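Local atomic coordinates of peptidase M28 (Shewanella amazonensis SB2B, PDB entry 3IIB), a protein that probably hydrolyses dipeptides or the carboxy-terminal bonds of peptides, as a zinc-dependent metallopeptidase of family M28. Residues A[6-9]-A[10-14]; A[280-283]-A[284-287]; A[354-357]-A[358-361]. One frame throughout, in Å; residues are numbered along the deposited sequence.

The three contacts are local ones on helical turns, each with a buried and a solvent side, and all lie away from the zinc site. Contact 1, within helix 3-19, sits between the other two: its leucine and valine pack on contact 2, near the end of helix 267-285, and its Gln-7, Ala-10 and Glu-11 pack on Val-358 of contact 3, which spans the end of helix 346-355 and the 3-10 turn after it. Contacts 2 and 3 do not touch. Helix 413-432 touches all three. The chemistry differs: contact 1 pairs an amide with a carboxylate, contact 2 has a lysine–aspartate salt bridge shared with a glycol, and the side-chain bond of contact 3 is a weak lysine–glutamate one.

Contact 1: residues A[6-9]-A[10-14]; sequences NQKV and AEQLA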
ATOM      1  N   ASN A   6     -36.473 -10.553 -25.536  1.00 13.70           N
ATOM      2  CA  ASN A   6     -35.440  -9.655 -25.030  1.00 15.39           C
ATOM      3  C   ASN A   6     -34.803 -10.145 -23.733  1.00 13.64           C
ATOM      4  O   ASN A   6     -33.637  -9.872 -23.492  1.00 10.04           O
ATOM      5  CB  ASN A   6     -36.014  -8.242 -24.879  1.00 14.63           C
ATOM      6  CG  ASN A   6     -36.171  -7.567 -26.198  1.00 14.61           C
ATOM      7  OD1 ASN A   6     -35.264  -7.653 -27.035  1.00 15.20           O
ATOM      8  ND2 ASN A   6     -37.344  -6.922 -26.434  1.00 13.63           N
ATOM      9  N   GLN A   7     -35.561 -10.865 -22.906  1.00 13.00           N
ATOM     10  CA  GLN A   7     -34.985 -11.550 -21.744  0.60 13.10           C
ATOM     11  C   GLN A   7     -33.908 -12.505 -22.228  1.00 11.60           C
ATOM     12  O   GLN A   7     -32.856 -12.586 -21.639  1.00 10.62           O
ATOM     13  CB  GLN A   7     -36.013 -12.355 -20.915  0.60 11.75           C
ATOM     14  CG  GLN A   7     -35.357 -13.089 -19.684  0.60  8.32           C
ATOM     15  CD  GLN A   7     -36.267 -14.066 -18.959  0.60 17.43           C
ATOM     16  OE1 GLN A   7     -37.444 -13.789 -18.748  0.60 20.31           O
ATOM     17  NE2 GLN A   7     -35.720 -15.230 -18.583  0.60  9.73           N
ATOM     18  N   LYS A   8     -34.190 -13.256 -23.305  1.00 11.70           N
ATOM     19  CA  LYS A   8     -33.229 -14.262 -23.789  0.50 11.05           C
ATOM     20  C   LYS A   8     -31.983 -13.607 -24.415  1.00  9.27           C
ATOM     21  O   LYS A   8     -30.856 -14.095 -24.241  1.00  8.19           O
ATOM     22  CB  LYS A   8     -33.868 -15.208 -24.799  0.50 13.55           C
ATOM     23  CG  LYS A   8     -32.998 -16.406 -25.098  0.50 15.35           C
ATOM     24  CD  LYS A   8     -33.765 -17.506 -25.813  0.50 23.99           C
ATOM     25  CE  LYS A   8     -33.021 -18.846 -25.736  0.50 27.88           C
ATOM     26  NZ  LYS A   8     -33.066 -19.450 -24.361  0.50 25.60           N
ATOM     27  N   VAL A   9     -32.171 -12.508 -25.140  1.00  7.09           N
ATOM     28  CA  VAL A   9     -31.020 -11.747 -25.636  1.00  5.13           C
ATOM     29  C   VAL A   9     -30.191 -11.264 -24.436  1.00  5.96           C
ATOM     30  O   VAL A   9     -28.975 -11.349 -24.451  1.00  5.83           O
ATOM     31  CB  VAL A   9     -31.461 -10.555 -26.479  1.00  6.87           C
ATOM     32  CG1 VAL A   9     -30.294  -9.577 -26.712  1.00  6.24           C
ATOM     33  CG2 VAL A   9     -32.039 -11.069 -27.791  1.00 11.39           C
ATOM     34  N   ALA A  10     -30.856 -10.777 -23.390  1.00  7.11           N
ATOM     35  CA  ALA A  10     -30.137 -10.298 -22.213  1.00  6.66           C
ATOM     36  C   ALA A  10     -29.353 -11.454 -21.541  1.00  5.58           C
ATOM     37  O   ALA A  10     -28.235 -11.288 -21.105  1.00  6.74           O
ATOM     38  CB  ALA A  10     -31.105  -9.681 -21.238  1.00  5.94           C
ATOM     39  N   GLU A  11     -29.957 -12.625 -21.472  1.00  4.80           N
ATOM     40  CA  GLU A  11     -29.235 -13.792 -20.977  1.00  5.94           C
ATOM     41  C   GLU A  11     -27.969 -14.079 -21.804  1.00  5.45           C
ATOM     42  O   GLU A  11     -26.904 -14.349 -21.248  1.00  3.03           O
ATOM     43  CB  GLU A  11     -30.168 -14.997 -20.926  1.00  8.40           C
ATOM     44  CG  GLU A  11     -31.146 -14.801 -19.813  1.00 14.07           C
ATOM     45  CD  GLU A  11     -32.289 -15.766 -19.810  1.00 24.50           C
ATOM     46  OE1 GLU A  11     -32.458 -16.523 -20.790  1.00 21.16           O
ATOM     47  OE2 GLU A  11     -33.025 -15.735 -18.801  1.00 29.60           O
ATOM     48  N   GLN A  12     -28.082 -13.972 -23.133  1.00  5.97           N
ATOM     49  CA  GLN A  12     -26.966 -14.211 -24.034  1.00  6.32           C
ATOM     50  C   GLN A  12     -25.901 -13.136 -23.946  1.00  6.11           C
ATOM     51  O   GLN A  12     -24.703 -13.465 -24.011  1.00  5.42           O
ATOM     52  CB  GLN A  12     -27.442 -14.376 -25.460  1.00  4.76           C
ATOM     53  CG  GLN A  12     -28.143 -15.692 -25.591  1.00  7.22           C
ATOM     54  CD  GLN A  12     -29.080 -15.836 -26.771  1.00  8.23           C
ATOM     55  OE1 GLN A  12     -29.212 -14.934 -27.613  1.00  8.07           O
ATOM     56  NE2 GLN A  12     -29.717 -17.022 -26.866  1.00  7.13           N
ATOM     57  N   LEU A  13     -26.317 -11.881 -23.761  1.00  4.73           N
ATOM     58  CA  LEU A  13     -25.360 -10.801 -23.509  1.00  4.46           C
ATOM     59  C   LEU A  13     -24.527 -11.079 -22.270  1.00  4.91           C
ATOM     60  O   LEU A  13     -23.301 -10.869 -22.257  1.00  6.15           O
ATOM     61  CB  LEU A  13     -26.061  -9.441 -23.409  1.00  5.41           C
ATOM     62  CG  LEU A  13     -26.643  -8.915 -24.734  1.00  3.42           C
ATOM     63  CD1 LEU A  13     -27.665  -7.760 -24.464  1.00  4.02           C
ATOM     64  CD2 LEU A  13     -25.488  -8.470 -25.678  1.00  4.84           C
ATOM     65  N   ALA A  14     -25.170 -11.572 -21.219  1.00  6.26           N
ATOM     66  CA  ALA A  14     -24.427 -11.909 -20.014  1.00  5.46           C
ATOM     67  C   ALA A  14     -23.449 -13.031 -20.254  1.00  5.15           C
ATOM     68  O   ALA A  14     -22.375 -13.014 -19.690  1.00  5.75           O
ATOM     69  CB  ALA A  14     -25.340 -12.257 -18.916  1.00  2.37           C
TER
HETATM   70  O   HOH W   1     -31.226 -18.275 -22.170  1.00 15.14           O
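Val-9 and Leu-13, one turn apart on the alpha-helix 3-19, lie side by side and point the same way, with Val-9 CG1 3.9 Å from Leu-13 CD1. The helix illustrates how a single surface segment divides its labour: an apolar stripe faces the fold, and i to i+4 and i to i+3 polar pairs run along another flank. The chi1 of Val-9, 166°, sets CG1 anti to the backbone N and beside the carbonyl carbon, on the flank where the next turn brings Leu-13. Both side chains rest on Trp-428 of helix 413-432, and Leu-13 also reaches helix 267-285, so this face belongs to the packing of helix 3-19 against those two helices.

On the polar flank, beside Val-358, Glu-11 serves two partners with its two oxygens. In one of the two modelled conformers of Gln-7, NE2 donates to Glu-11 OE2 over 2.8 Å, nearly straight at 170°. The acceptor lies in the amide plane, but the amide and carboxylate planes stand 75° apart, and the donor comes in from above the carboxylate. Glu-11 OE1 is joined to Lys-8 through a water: in one of its two conformers Lys-8 NZ donates to it over 3.1 Å, and the water donates to OE1. The charges themselves stay 4.7 Å apart between Lys-8 NZ and Glu-11 OE1. With an alanine in place of this glutamate, the Gln-7 amide would probably be set free to turn and the water on Lys-8 would lose its second anchor. Further along, the aliphatic part of Lys-8 runs past the amide of Gln-12, CG 3.8 Å from NE2. In the backbone, Leu-13 N donates to Val-9 O over 2.8 Å.

Contact 2: residues A[280-283]-A[284-287]; sequences AAKH and ILDL. With PGE (triethylene glycol), chain D.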
ATOM      1  N   ALA A 280     -20.018  -3.341 -22.525  1.00  5.89           N
ATOM      2  CA  ALA A 280     -21.466  -3.666 -22.558  1.00  5.45           C
ATOM      3  C   ALA A 280     -22.092  -3.203 -23.873  1.00  4.69           C
ATOM      4  O   ALA A 280     -22.825  -3.954 -24.527  1.00  5.23           O
ATOM      5  CB  ALA A 280     -22.199  -3.066 -21.345  1.00  4.88           C
ATOM      6  N   ALA A 281     -21.790  -1.975 -24.273  1.00  3.15           N
ATOM      7  CA  ALA A 281     -22.294  -1.432 -25.539  1.00  4.28           C
ATOM      8  C   ALA A 281     -21.748  -2.230 -26.762  1.00  5.47           C
ATOM      9  O   ALA A 281     -22.485  -2.481 -27.720  1.00  5.40           O
ATOM     10  CB  ALA A 281     -21.989   0.085 -25.648  1.00  4.77           C
ATOM     11  N   LYS A 282     -20.478  -2.644 -26.726  1.00  2.80           N
ATOM     12  CA  LYS A 282     -19.883  -3.405 -27.821  0.50  4.19           C
ATOM     13  C   LYS A 282     -20.562  -4.758 -27.945  1.00  5.35           C
ATOM     14  O   LYS A 282     -20.858  -5.198 -29.036  1.00  5.03           O
ATOM     15  CB  LYS A 282     -18.382  -3.592 -27.605  0.50  3.98           C
ATOM     16  CG  LYS A 282     -17.670  -4.479 -28.638  0.50  6.37           C
ATOM     17  CD  LYS A 282     -17.855  -3.988 -30.056  0.50  9.94           C
ATOM     18  CE  LYS A 282     -16.848  -4.609 -30.980  0.50  8.75           C
ATOM     19  NZ  LYS A 282     -16.972  -6.090 -31.116  0.50  6.78           N
ATOM     20  N   HIS A 283     -20.810  -5.422 -26.817  1.00  4.16           N
ATOM     21  CA  HIS A 283     -21.549  -6.697 -26.906  1.00  4.15           C
ATOM     22  C   HIS A 283     -22.914  -6.506 -27.559  1.00  4.17           C
ATOM     23  O   HIS A 283     -23.398  -7.391 -28.261  1.00  5.95           O
ATOM     24  CB  HIS A 283     -21.673  -7.373 -25.544  1.00  4.42           C
ATOM     25  CG  HIS A 283     -20.364  -7.862 -25.018  1.00  6.01           C
ATOM     26  ND1 HIS A 283     -19.579  -8.766 -25.703  1.00  8.12           N
ATOM     27  CD2 HIS A 283     -19.670  -7.529 -23.907  1.00  7.42           C
ATOM     28  CE1 HIS A 283     -18.453  -8.961 -25.034  1.00 11.09           C
ATOM     29  NE2 HIS A 283     -18.498  -8.240 -23.929  1.00  6.45           N
ATOM     30  N   ILE A 284     -23.558  -5.385 -27.270  1.00  4.05           N
ATOM     31  CA  ILE A 284     -24.864  -5.071 -27.872  1.00  4.39           C
ATOM     32  C   ILE A 284     -24.711  -4.784 -29.372  1.00  2.90           C
ATOM     33  O   ILE A 284     -25.482  -5.313 -30.216  1.00  4.95           O
ATOM     34  CB  ILE A 284     -25.573  -3.934 -27.117  1.00  4.44           C
ATOM     35  CG1 ILE A 284     -26.045  -4.440 -25.754  1.00  5.66           C
ATOM     36  CG2 ILE A 284     -26.768  -3.367 -27.987  1.00  2.64           C
ATOM     37  CD1 ILE A 284     -26.556  -3.339 -24.792  1.00  3.77           C
ATOM     38  N   LEU A 285     -23.676  -4.012 -29.699  1.00  4.94           N
ATOM     39  CA  LEU A 285     -23.342  -3.697 -31.098  1.00  4.87           C
ATOM     40  C   LEU A 285     -23.107  -4.954 -31.928  1.00  5.39           C
ATOM     41  O   LEU A 285     -23.493  -5.000 -33.133  1.00  6.69           O
ATOM     42  CB  LEU A 285     -22.106  -2.757 -31.157  1.00  3.08           C
ATOM     43  CG  LEU A 285     -21.659  -2.154 -32.500  1.00  8.50           C
ATOM     44  CD1 LEU A 285     -22.680  -1.152 -33.035  1.00  9.85           C
ATOM     45  CD2 LEU A 285     -20.273  -1.446 -32.311  1.00  8.38           C
ATOM     46  N   ASP A 286     -22.502  -5.972 -31.294  1.00  5.59           N
ATOM     47  CA  ASP A 286     -22.259  -7.279 -31.894  1.00  7.39           C
ATOM     48  C   ASP A 286     -23.510  -8.090 -32.177  1.00  6.47           C
ATOM     49  O   ASP A 286     -23.424  -9.065 -32.901  1.00  9.88           O
ATOM     50  CB  ASP A 286     -21.415  -8.183 -30.975  1.00  9.26           C
ATOM     51  CG  ASP A 286     -19.977  -7.735 -30.828  1.00 18.85           C
ATOM     52  OD1 ASP A 286     -19.518  -6.926 -31.652  1.00 12.81           O
ATOM     53  OD2 ASP A 286     -19.315  -8.217 -29.861  1.00 17.47           O
ATOM     54  N   LEU A 287     -24.650  -7.764 -31.571  1.00  5.33           N
ATOM     55  CA  LEU A 287     -25.865  -8.550 -31.815  1.00  3.64           C
ATOM     56  C   LEU A 287     -26.311  -8.418 -33.253  1.00  5.98           C
ATOM     57  O   LEU A 287     -26.133  -7.371 -33.868  1.00  5.22           O
ATOM     58  CB  LEU A 287     -26.989  -8.068 -30.938  1.00  7.12           C
ATOM     59  CG  LEU A 287     -26.865  -8.273 -29.441  1.00  5.81           C
ATOM     60  CD1 LEU A 287     -27.993  -7.477 -28.769  1.00  2.64           C
ATOM     61  CD2 LEU A 287     -26.956  -9.752 -29.101  1.00  2.62           C
TER
HETATM   62  C1  PGE D   3     -15.575  -8.447 -28.955  1.00 40.10           C
HETATM   63  O1  PGE D   3     -16.968  -8.242 -28.693  1.00 39.47           O
HETATM   64  C2  PGE D   3     -14.875  -7.097 -28.961  1.00 30.93           C
HETATM   65  O2  PGE D   3     -13.762  -7.155 -29.846  1.00 40.85           O
HETATM   66  C3  PGE D   3     -13.329  -5.936 -30.441  1.00 37.63           C
HETATM   67  C4  PGE D   3     -13.533  -6.169 -31.926  1.00 40.43           C
HETATM   68  O4  PGE D   3     -15.796  -6.561 -33.879  1.00 45.55           O
HETATM   69  C6  PGE D   3     -14.941  -5.586 -34.504  1.00 43.59           C
HETATM   70  C5  PGE D   3     -14.336  -4.540 -33.565  1.00 41.62           C
HETATM   71  O3  PGE D   3     -13.265  -5.016 -32.734  1.00 47.32           O
HETATM   72  O   HOH W   2     -20.457 -10.224 -28.080  1.00  8.06           O
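The imidazole of His-283 and the carboxylate of Asp-286, three residues apart near the end of helix 267-285, are linked by a water that lies at the ring edge, in its plane, 2.9 Å from ND1. That water donates to Asp-286 OD2, which itself approaches the ring obliquely, 4.2 Å from His-283 ND1. The helix is the crossover of the beta-alpha-beta unit formed with strands 247-257 and 293-300. Its buried side carries Ile-284, which packs on Ile-295 of the second strand.

The other carboxylate oxygen closes an i to i+4 salt bridge. In one of two modelled conformers, the chain of Lys-282 is bent at chi2 (57°) and again at chi4, which turns its ammonium toward Asp-286. Lys-282 NZ then donates to Asp-286 OD1 over 2.7 Å, on the syn lone pair. A triethylene glycol, probably from the crystallisation liquor, wraps the same ammonium, its O4 accepting from Lys-282 NZ at 3.0 Å and its O1 only weakly. That O1 completes the ring of bonds by donating to Asp-286 OD2 over 2.6 Å.

Contact 3: residues A[354-357]-A[358-361]; sequences NAMK and VAEP
Matching first torsions, chi1 -82° in Lys-357 and -77° in Glu-360, set each CG anti to its own carbonyl carbon, and the two chains leave the backbone side by side, pointing the same way. They are three residues apart on a 3-10 turn, whose tighter winding brings i and i+3 onto one flank, as an alpha-helix does less exactly. In one of the two conformers modelled for Lys-357, NZ makes a salt bridge to Glu-360 OE2 at 3.3 Å, a weak bond. The stems add a longer contact, Lys-357 CG lying 3.9 Å from Glu-360 CD.

The turn takes over where helix 346-355 stops, Met-356 being the first residue to leave helical backbone angles. Ala-359 N donates to Met-356 O over 3.0 Å and Glu-360 N to Lys-357 O over 3.1 Å. On the buried side Val-358 has CG1 in the crowded position between its backbone N and carbonyl carbon, 3.7 Å from Ala-355 O. The methyl CE of Met-356, a selenomethionine, reaches Ala-359 CB at 4.2 Å.

Met-356 also packs on Ile-340 and Trp-342 of strand 337-343 and on Val-429 of helix 413-432, while Val-358 wedges between Gln-425 of that helix and Gln-7, Ala-10 and Glu-11 of helix 3-19.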
ATOM      1  N   ASN A 354     -39.343  -6.082 -12.595  1.00  5.55           N
ATOM      2  CA  ASN A 354     -39.648  -7.350 -13.290  0.50  8.51           C
ATOM      3  C   ASN A 354     -38.748  -7.534 -14.532  1.00  9.34           C
ATOM      4  O   ASN A 354     -38.187  -8.623 -14.749  1.00  9.31           O
ATOM      5  CB  ASN A 354     -41.148  -7.378 -13.627  0.50 10.22           C
ATOM      6  CG  ASN A 354     -41.622  -8.707 -14.263  0.50 11.67           C
ATOM      7  OD1 ASN A 354     -41.366  -9.789 -13.748  0.50 13.53           O
ATOM      8  ND2 ASN A 354     -42.333  -8.598 -15.375  0.50 13.15           N
ATOM      9  N   ALA A 355     -38.616  -6.478 -15.330  1.00  9.86           N
ATOM     10  CA  ALA A 355     -37.773  -6.532 -16.525  1.00  7.97           C
ATOM     11  C   ALA A 355     -36.372  -6.934 -16.155  1.00  9.72           C
ATOM     12  O   ALA A 355     -35.706  -7.642 -16.926  1.00 11.55           O
ATOM     13  CB  ALA A 355     -37.732  -5.182 -17.269  1.00  7.60           C
HETATM   14  N   MSE A 356     -35.856  -6.435 -15.025  1.00  6.01           N
HETATM   15  CA  MSE A 356     -34.464  -6.723 -14.701  1.00  4.17           C
HETATM   16  C   MSE A 356     -34.292  -7.967 -13.852  1.00  7.13           C
HETATM   17  O   MSE A 356     -33.210  -8.219 -13.358  1.00  5.21           O
HETATM   18  CB  MSE A 356     -33.792  -5.523 -14.064  1.00  7.82           C
HETATM   19  CG  MSE A 356     -33.643  -4.348 -15.053  1.00  6.40           C
HETATM   20 SE   MSE A 356     -32.649  -4.828 -16.620  0.75  4.10          SE
HETATM   21  CE  MSE A 356     -31.147  -5.612 -15.938  1.00  5.88           C
ATOM     22  N   LYS A 357     -35.353  -8.755 -13.678  1.00  7.90           N
ATOM     23  CA  LYS A 357     -35.184 -10.012 -12.956  0.50  9.56           C
ATOM     24  C   LYS A 357     -34.306 -10.950 -13.767  1.00 10.47           C
ATOM     25  O   LYS A 357     -33.811 -11.919 -13.240  1.00  8.15           O
ATOM     26  CB  LYS A 357     -36.522 -10.619 -12.568  0.50 10.80           C
ATOM     27  CG  LYS A 357     -37.051  -9.962 -11.283  0.50 18.14           C
ATOM     28  CD  LYS A 357     -38.433 -10.454 -10.876  0.50 23.33           C
ATOM     29  CE  LYS A 357     -38.922  -9.750  -9.612  0.50 23.57           C
ATOM     30  NZ  LYS A 357     -37.821  -9.380  -8.678  0.50 15.33           N
ATOM     31  N   VAL A 358     -34.075 -10.613 -15.040  1.00 10.38           N
ATOM     32  CA  VAL A 358     -33.121 -11.339 -15.845  1.00 10.10           C
ATOM     33  C   VAL A 358     -31.702 -11.367 -15.215  1.00 12.49           C
ATOM     34  O   VAL A 358     -30.930 -12.303 -15.481  1.00 11.12           O
ATOM     35  CB  VAL A 358     -33.081 -10.811 -17.296  1.00 11.70           C
ATOM     36  CG1 VAL A 358     -32.517  -9.385 -17.396  1.00  7.54           C
ATOM     37  CG2 VAL A 358     -32.293 -11.752 -18.154  1.00  8.39           C
ATOM     38  N   ALA A 359     -31.375 -10.359 -14.397  1.00  8.62           N
ATOM     39  CA  ALA A 359     -30.066 -10.249 -13.737  1.00  7.31           C
ATOM     40  C   ALA A 359     -29.997 -10.954 -12.380  1.00  6.79           C
ATOM     41  O   ALA A 359     -28.922 -11.037 -11.795  1.00  5.51           O
ATOM     42  CB  ALA A 359     -29.638  -8.755 -13.575  1.00  6.89           C
ATOM     43  N   GLU A 360     -31.123 -11.449 -11.872  1.00  6.79           N
ATOM     44  CA  GLU A 360     -31.116 -12.197 -10.613  1.00  7.98           C
ATOM     45  C   GLU A 360     -30.059 -13.293 -10.580  1.00  7.00           C
ATOM     46  O   GLU A 360     -29.323 -13.378  -9.607  1.00  9.68           O
ATOM     47  CB  GLU A 360     -32.530 -12.743 -10.271  1.00  9.10           C
ATOM     48  CG  GLU A 360     -33.453 -11.660  -9.721  1.00 14.55           C
ATOM     49  CD  GLU A 360     -34.750 -12.219  -9.120  1.00 20.58           C
ATOM     50  OE1 GLU A 360     -35.175 -13.299  -9.551  1.00 25.73           O
ATOM     51  OE2 GLU A 360     -35.328 -11.567  -8.218  1.00 24.96           O
ATOM     52  N   PRO A 361     -29.969 -14.124 -11.627  1.00  8.06           N
ATOM     53  CA  PRO A 361     -28.915 -15.151 -11.639  1.00  8.72           C
ATOM     54  C   PRO A 361     -27.471 -14.657 -11.604  1.00  8.99           C
ATOM     55  O   PRO A 361     -26.571 -15.450 -11.316  1.00 10.53           O
ATOM     56  CB  PRO A 361     -29.188 -15.917 -12.931  1.00 12.35           C
ATOM     57  CG  PRO A 361     -30.638 -15.688 -13.194  1.00 12.55           C
ATOM     58  CD  PRO A 361     -30.859 -14.281 -12.790  1.00 10.59           C
TER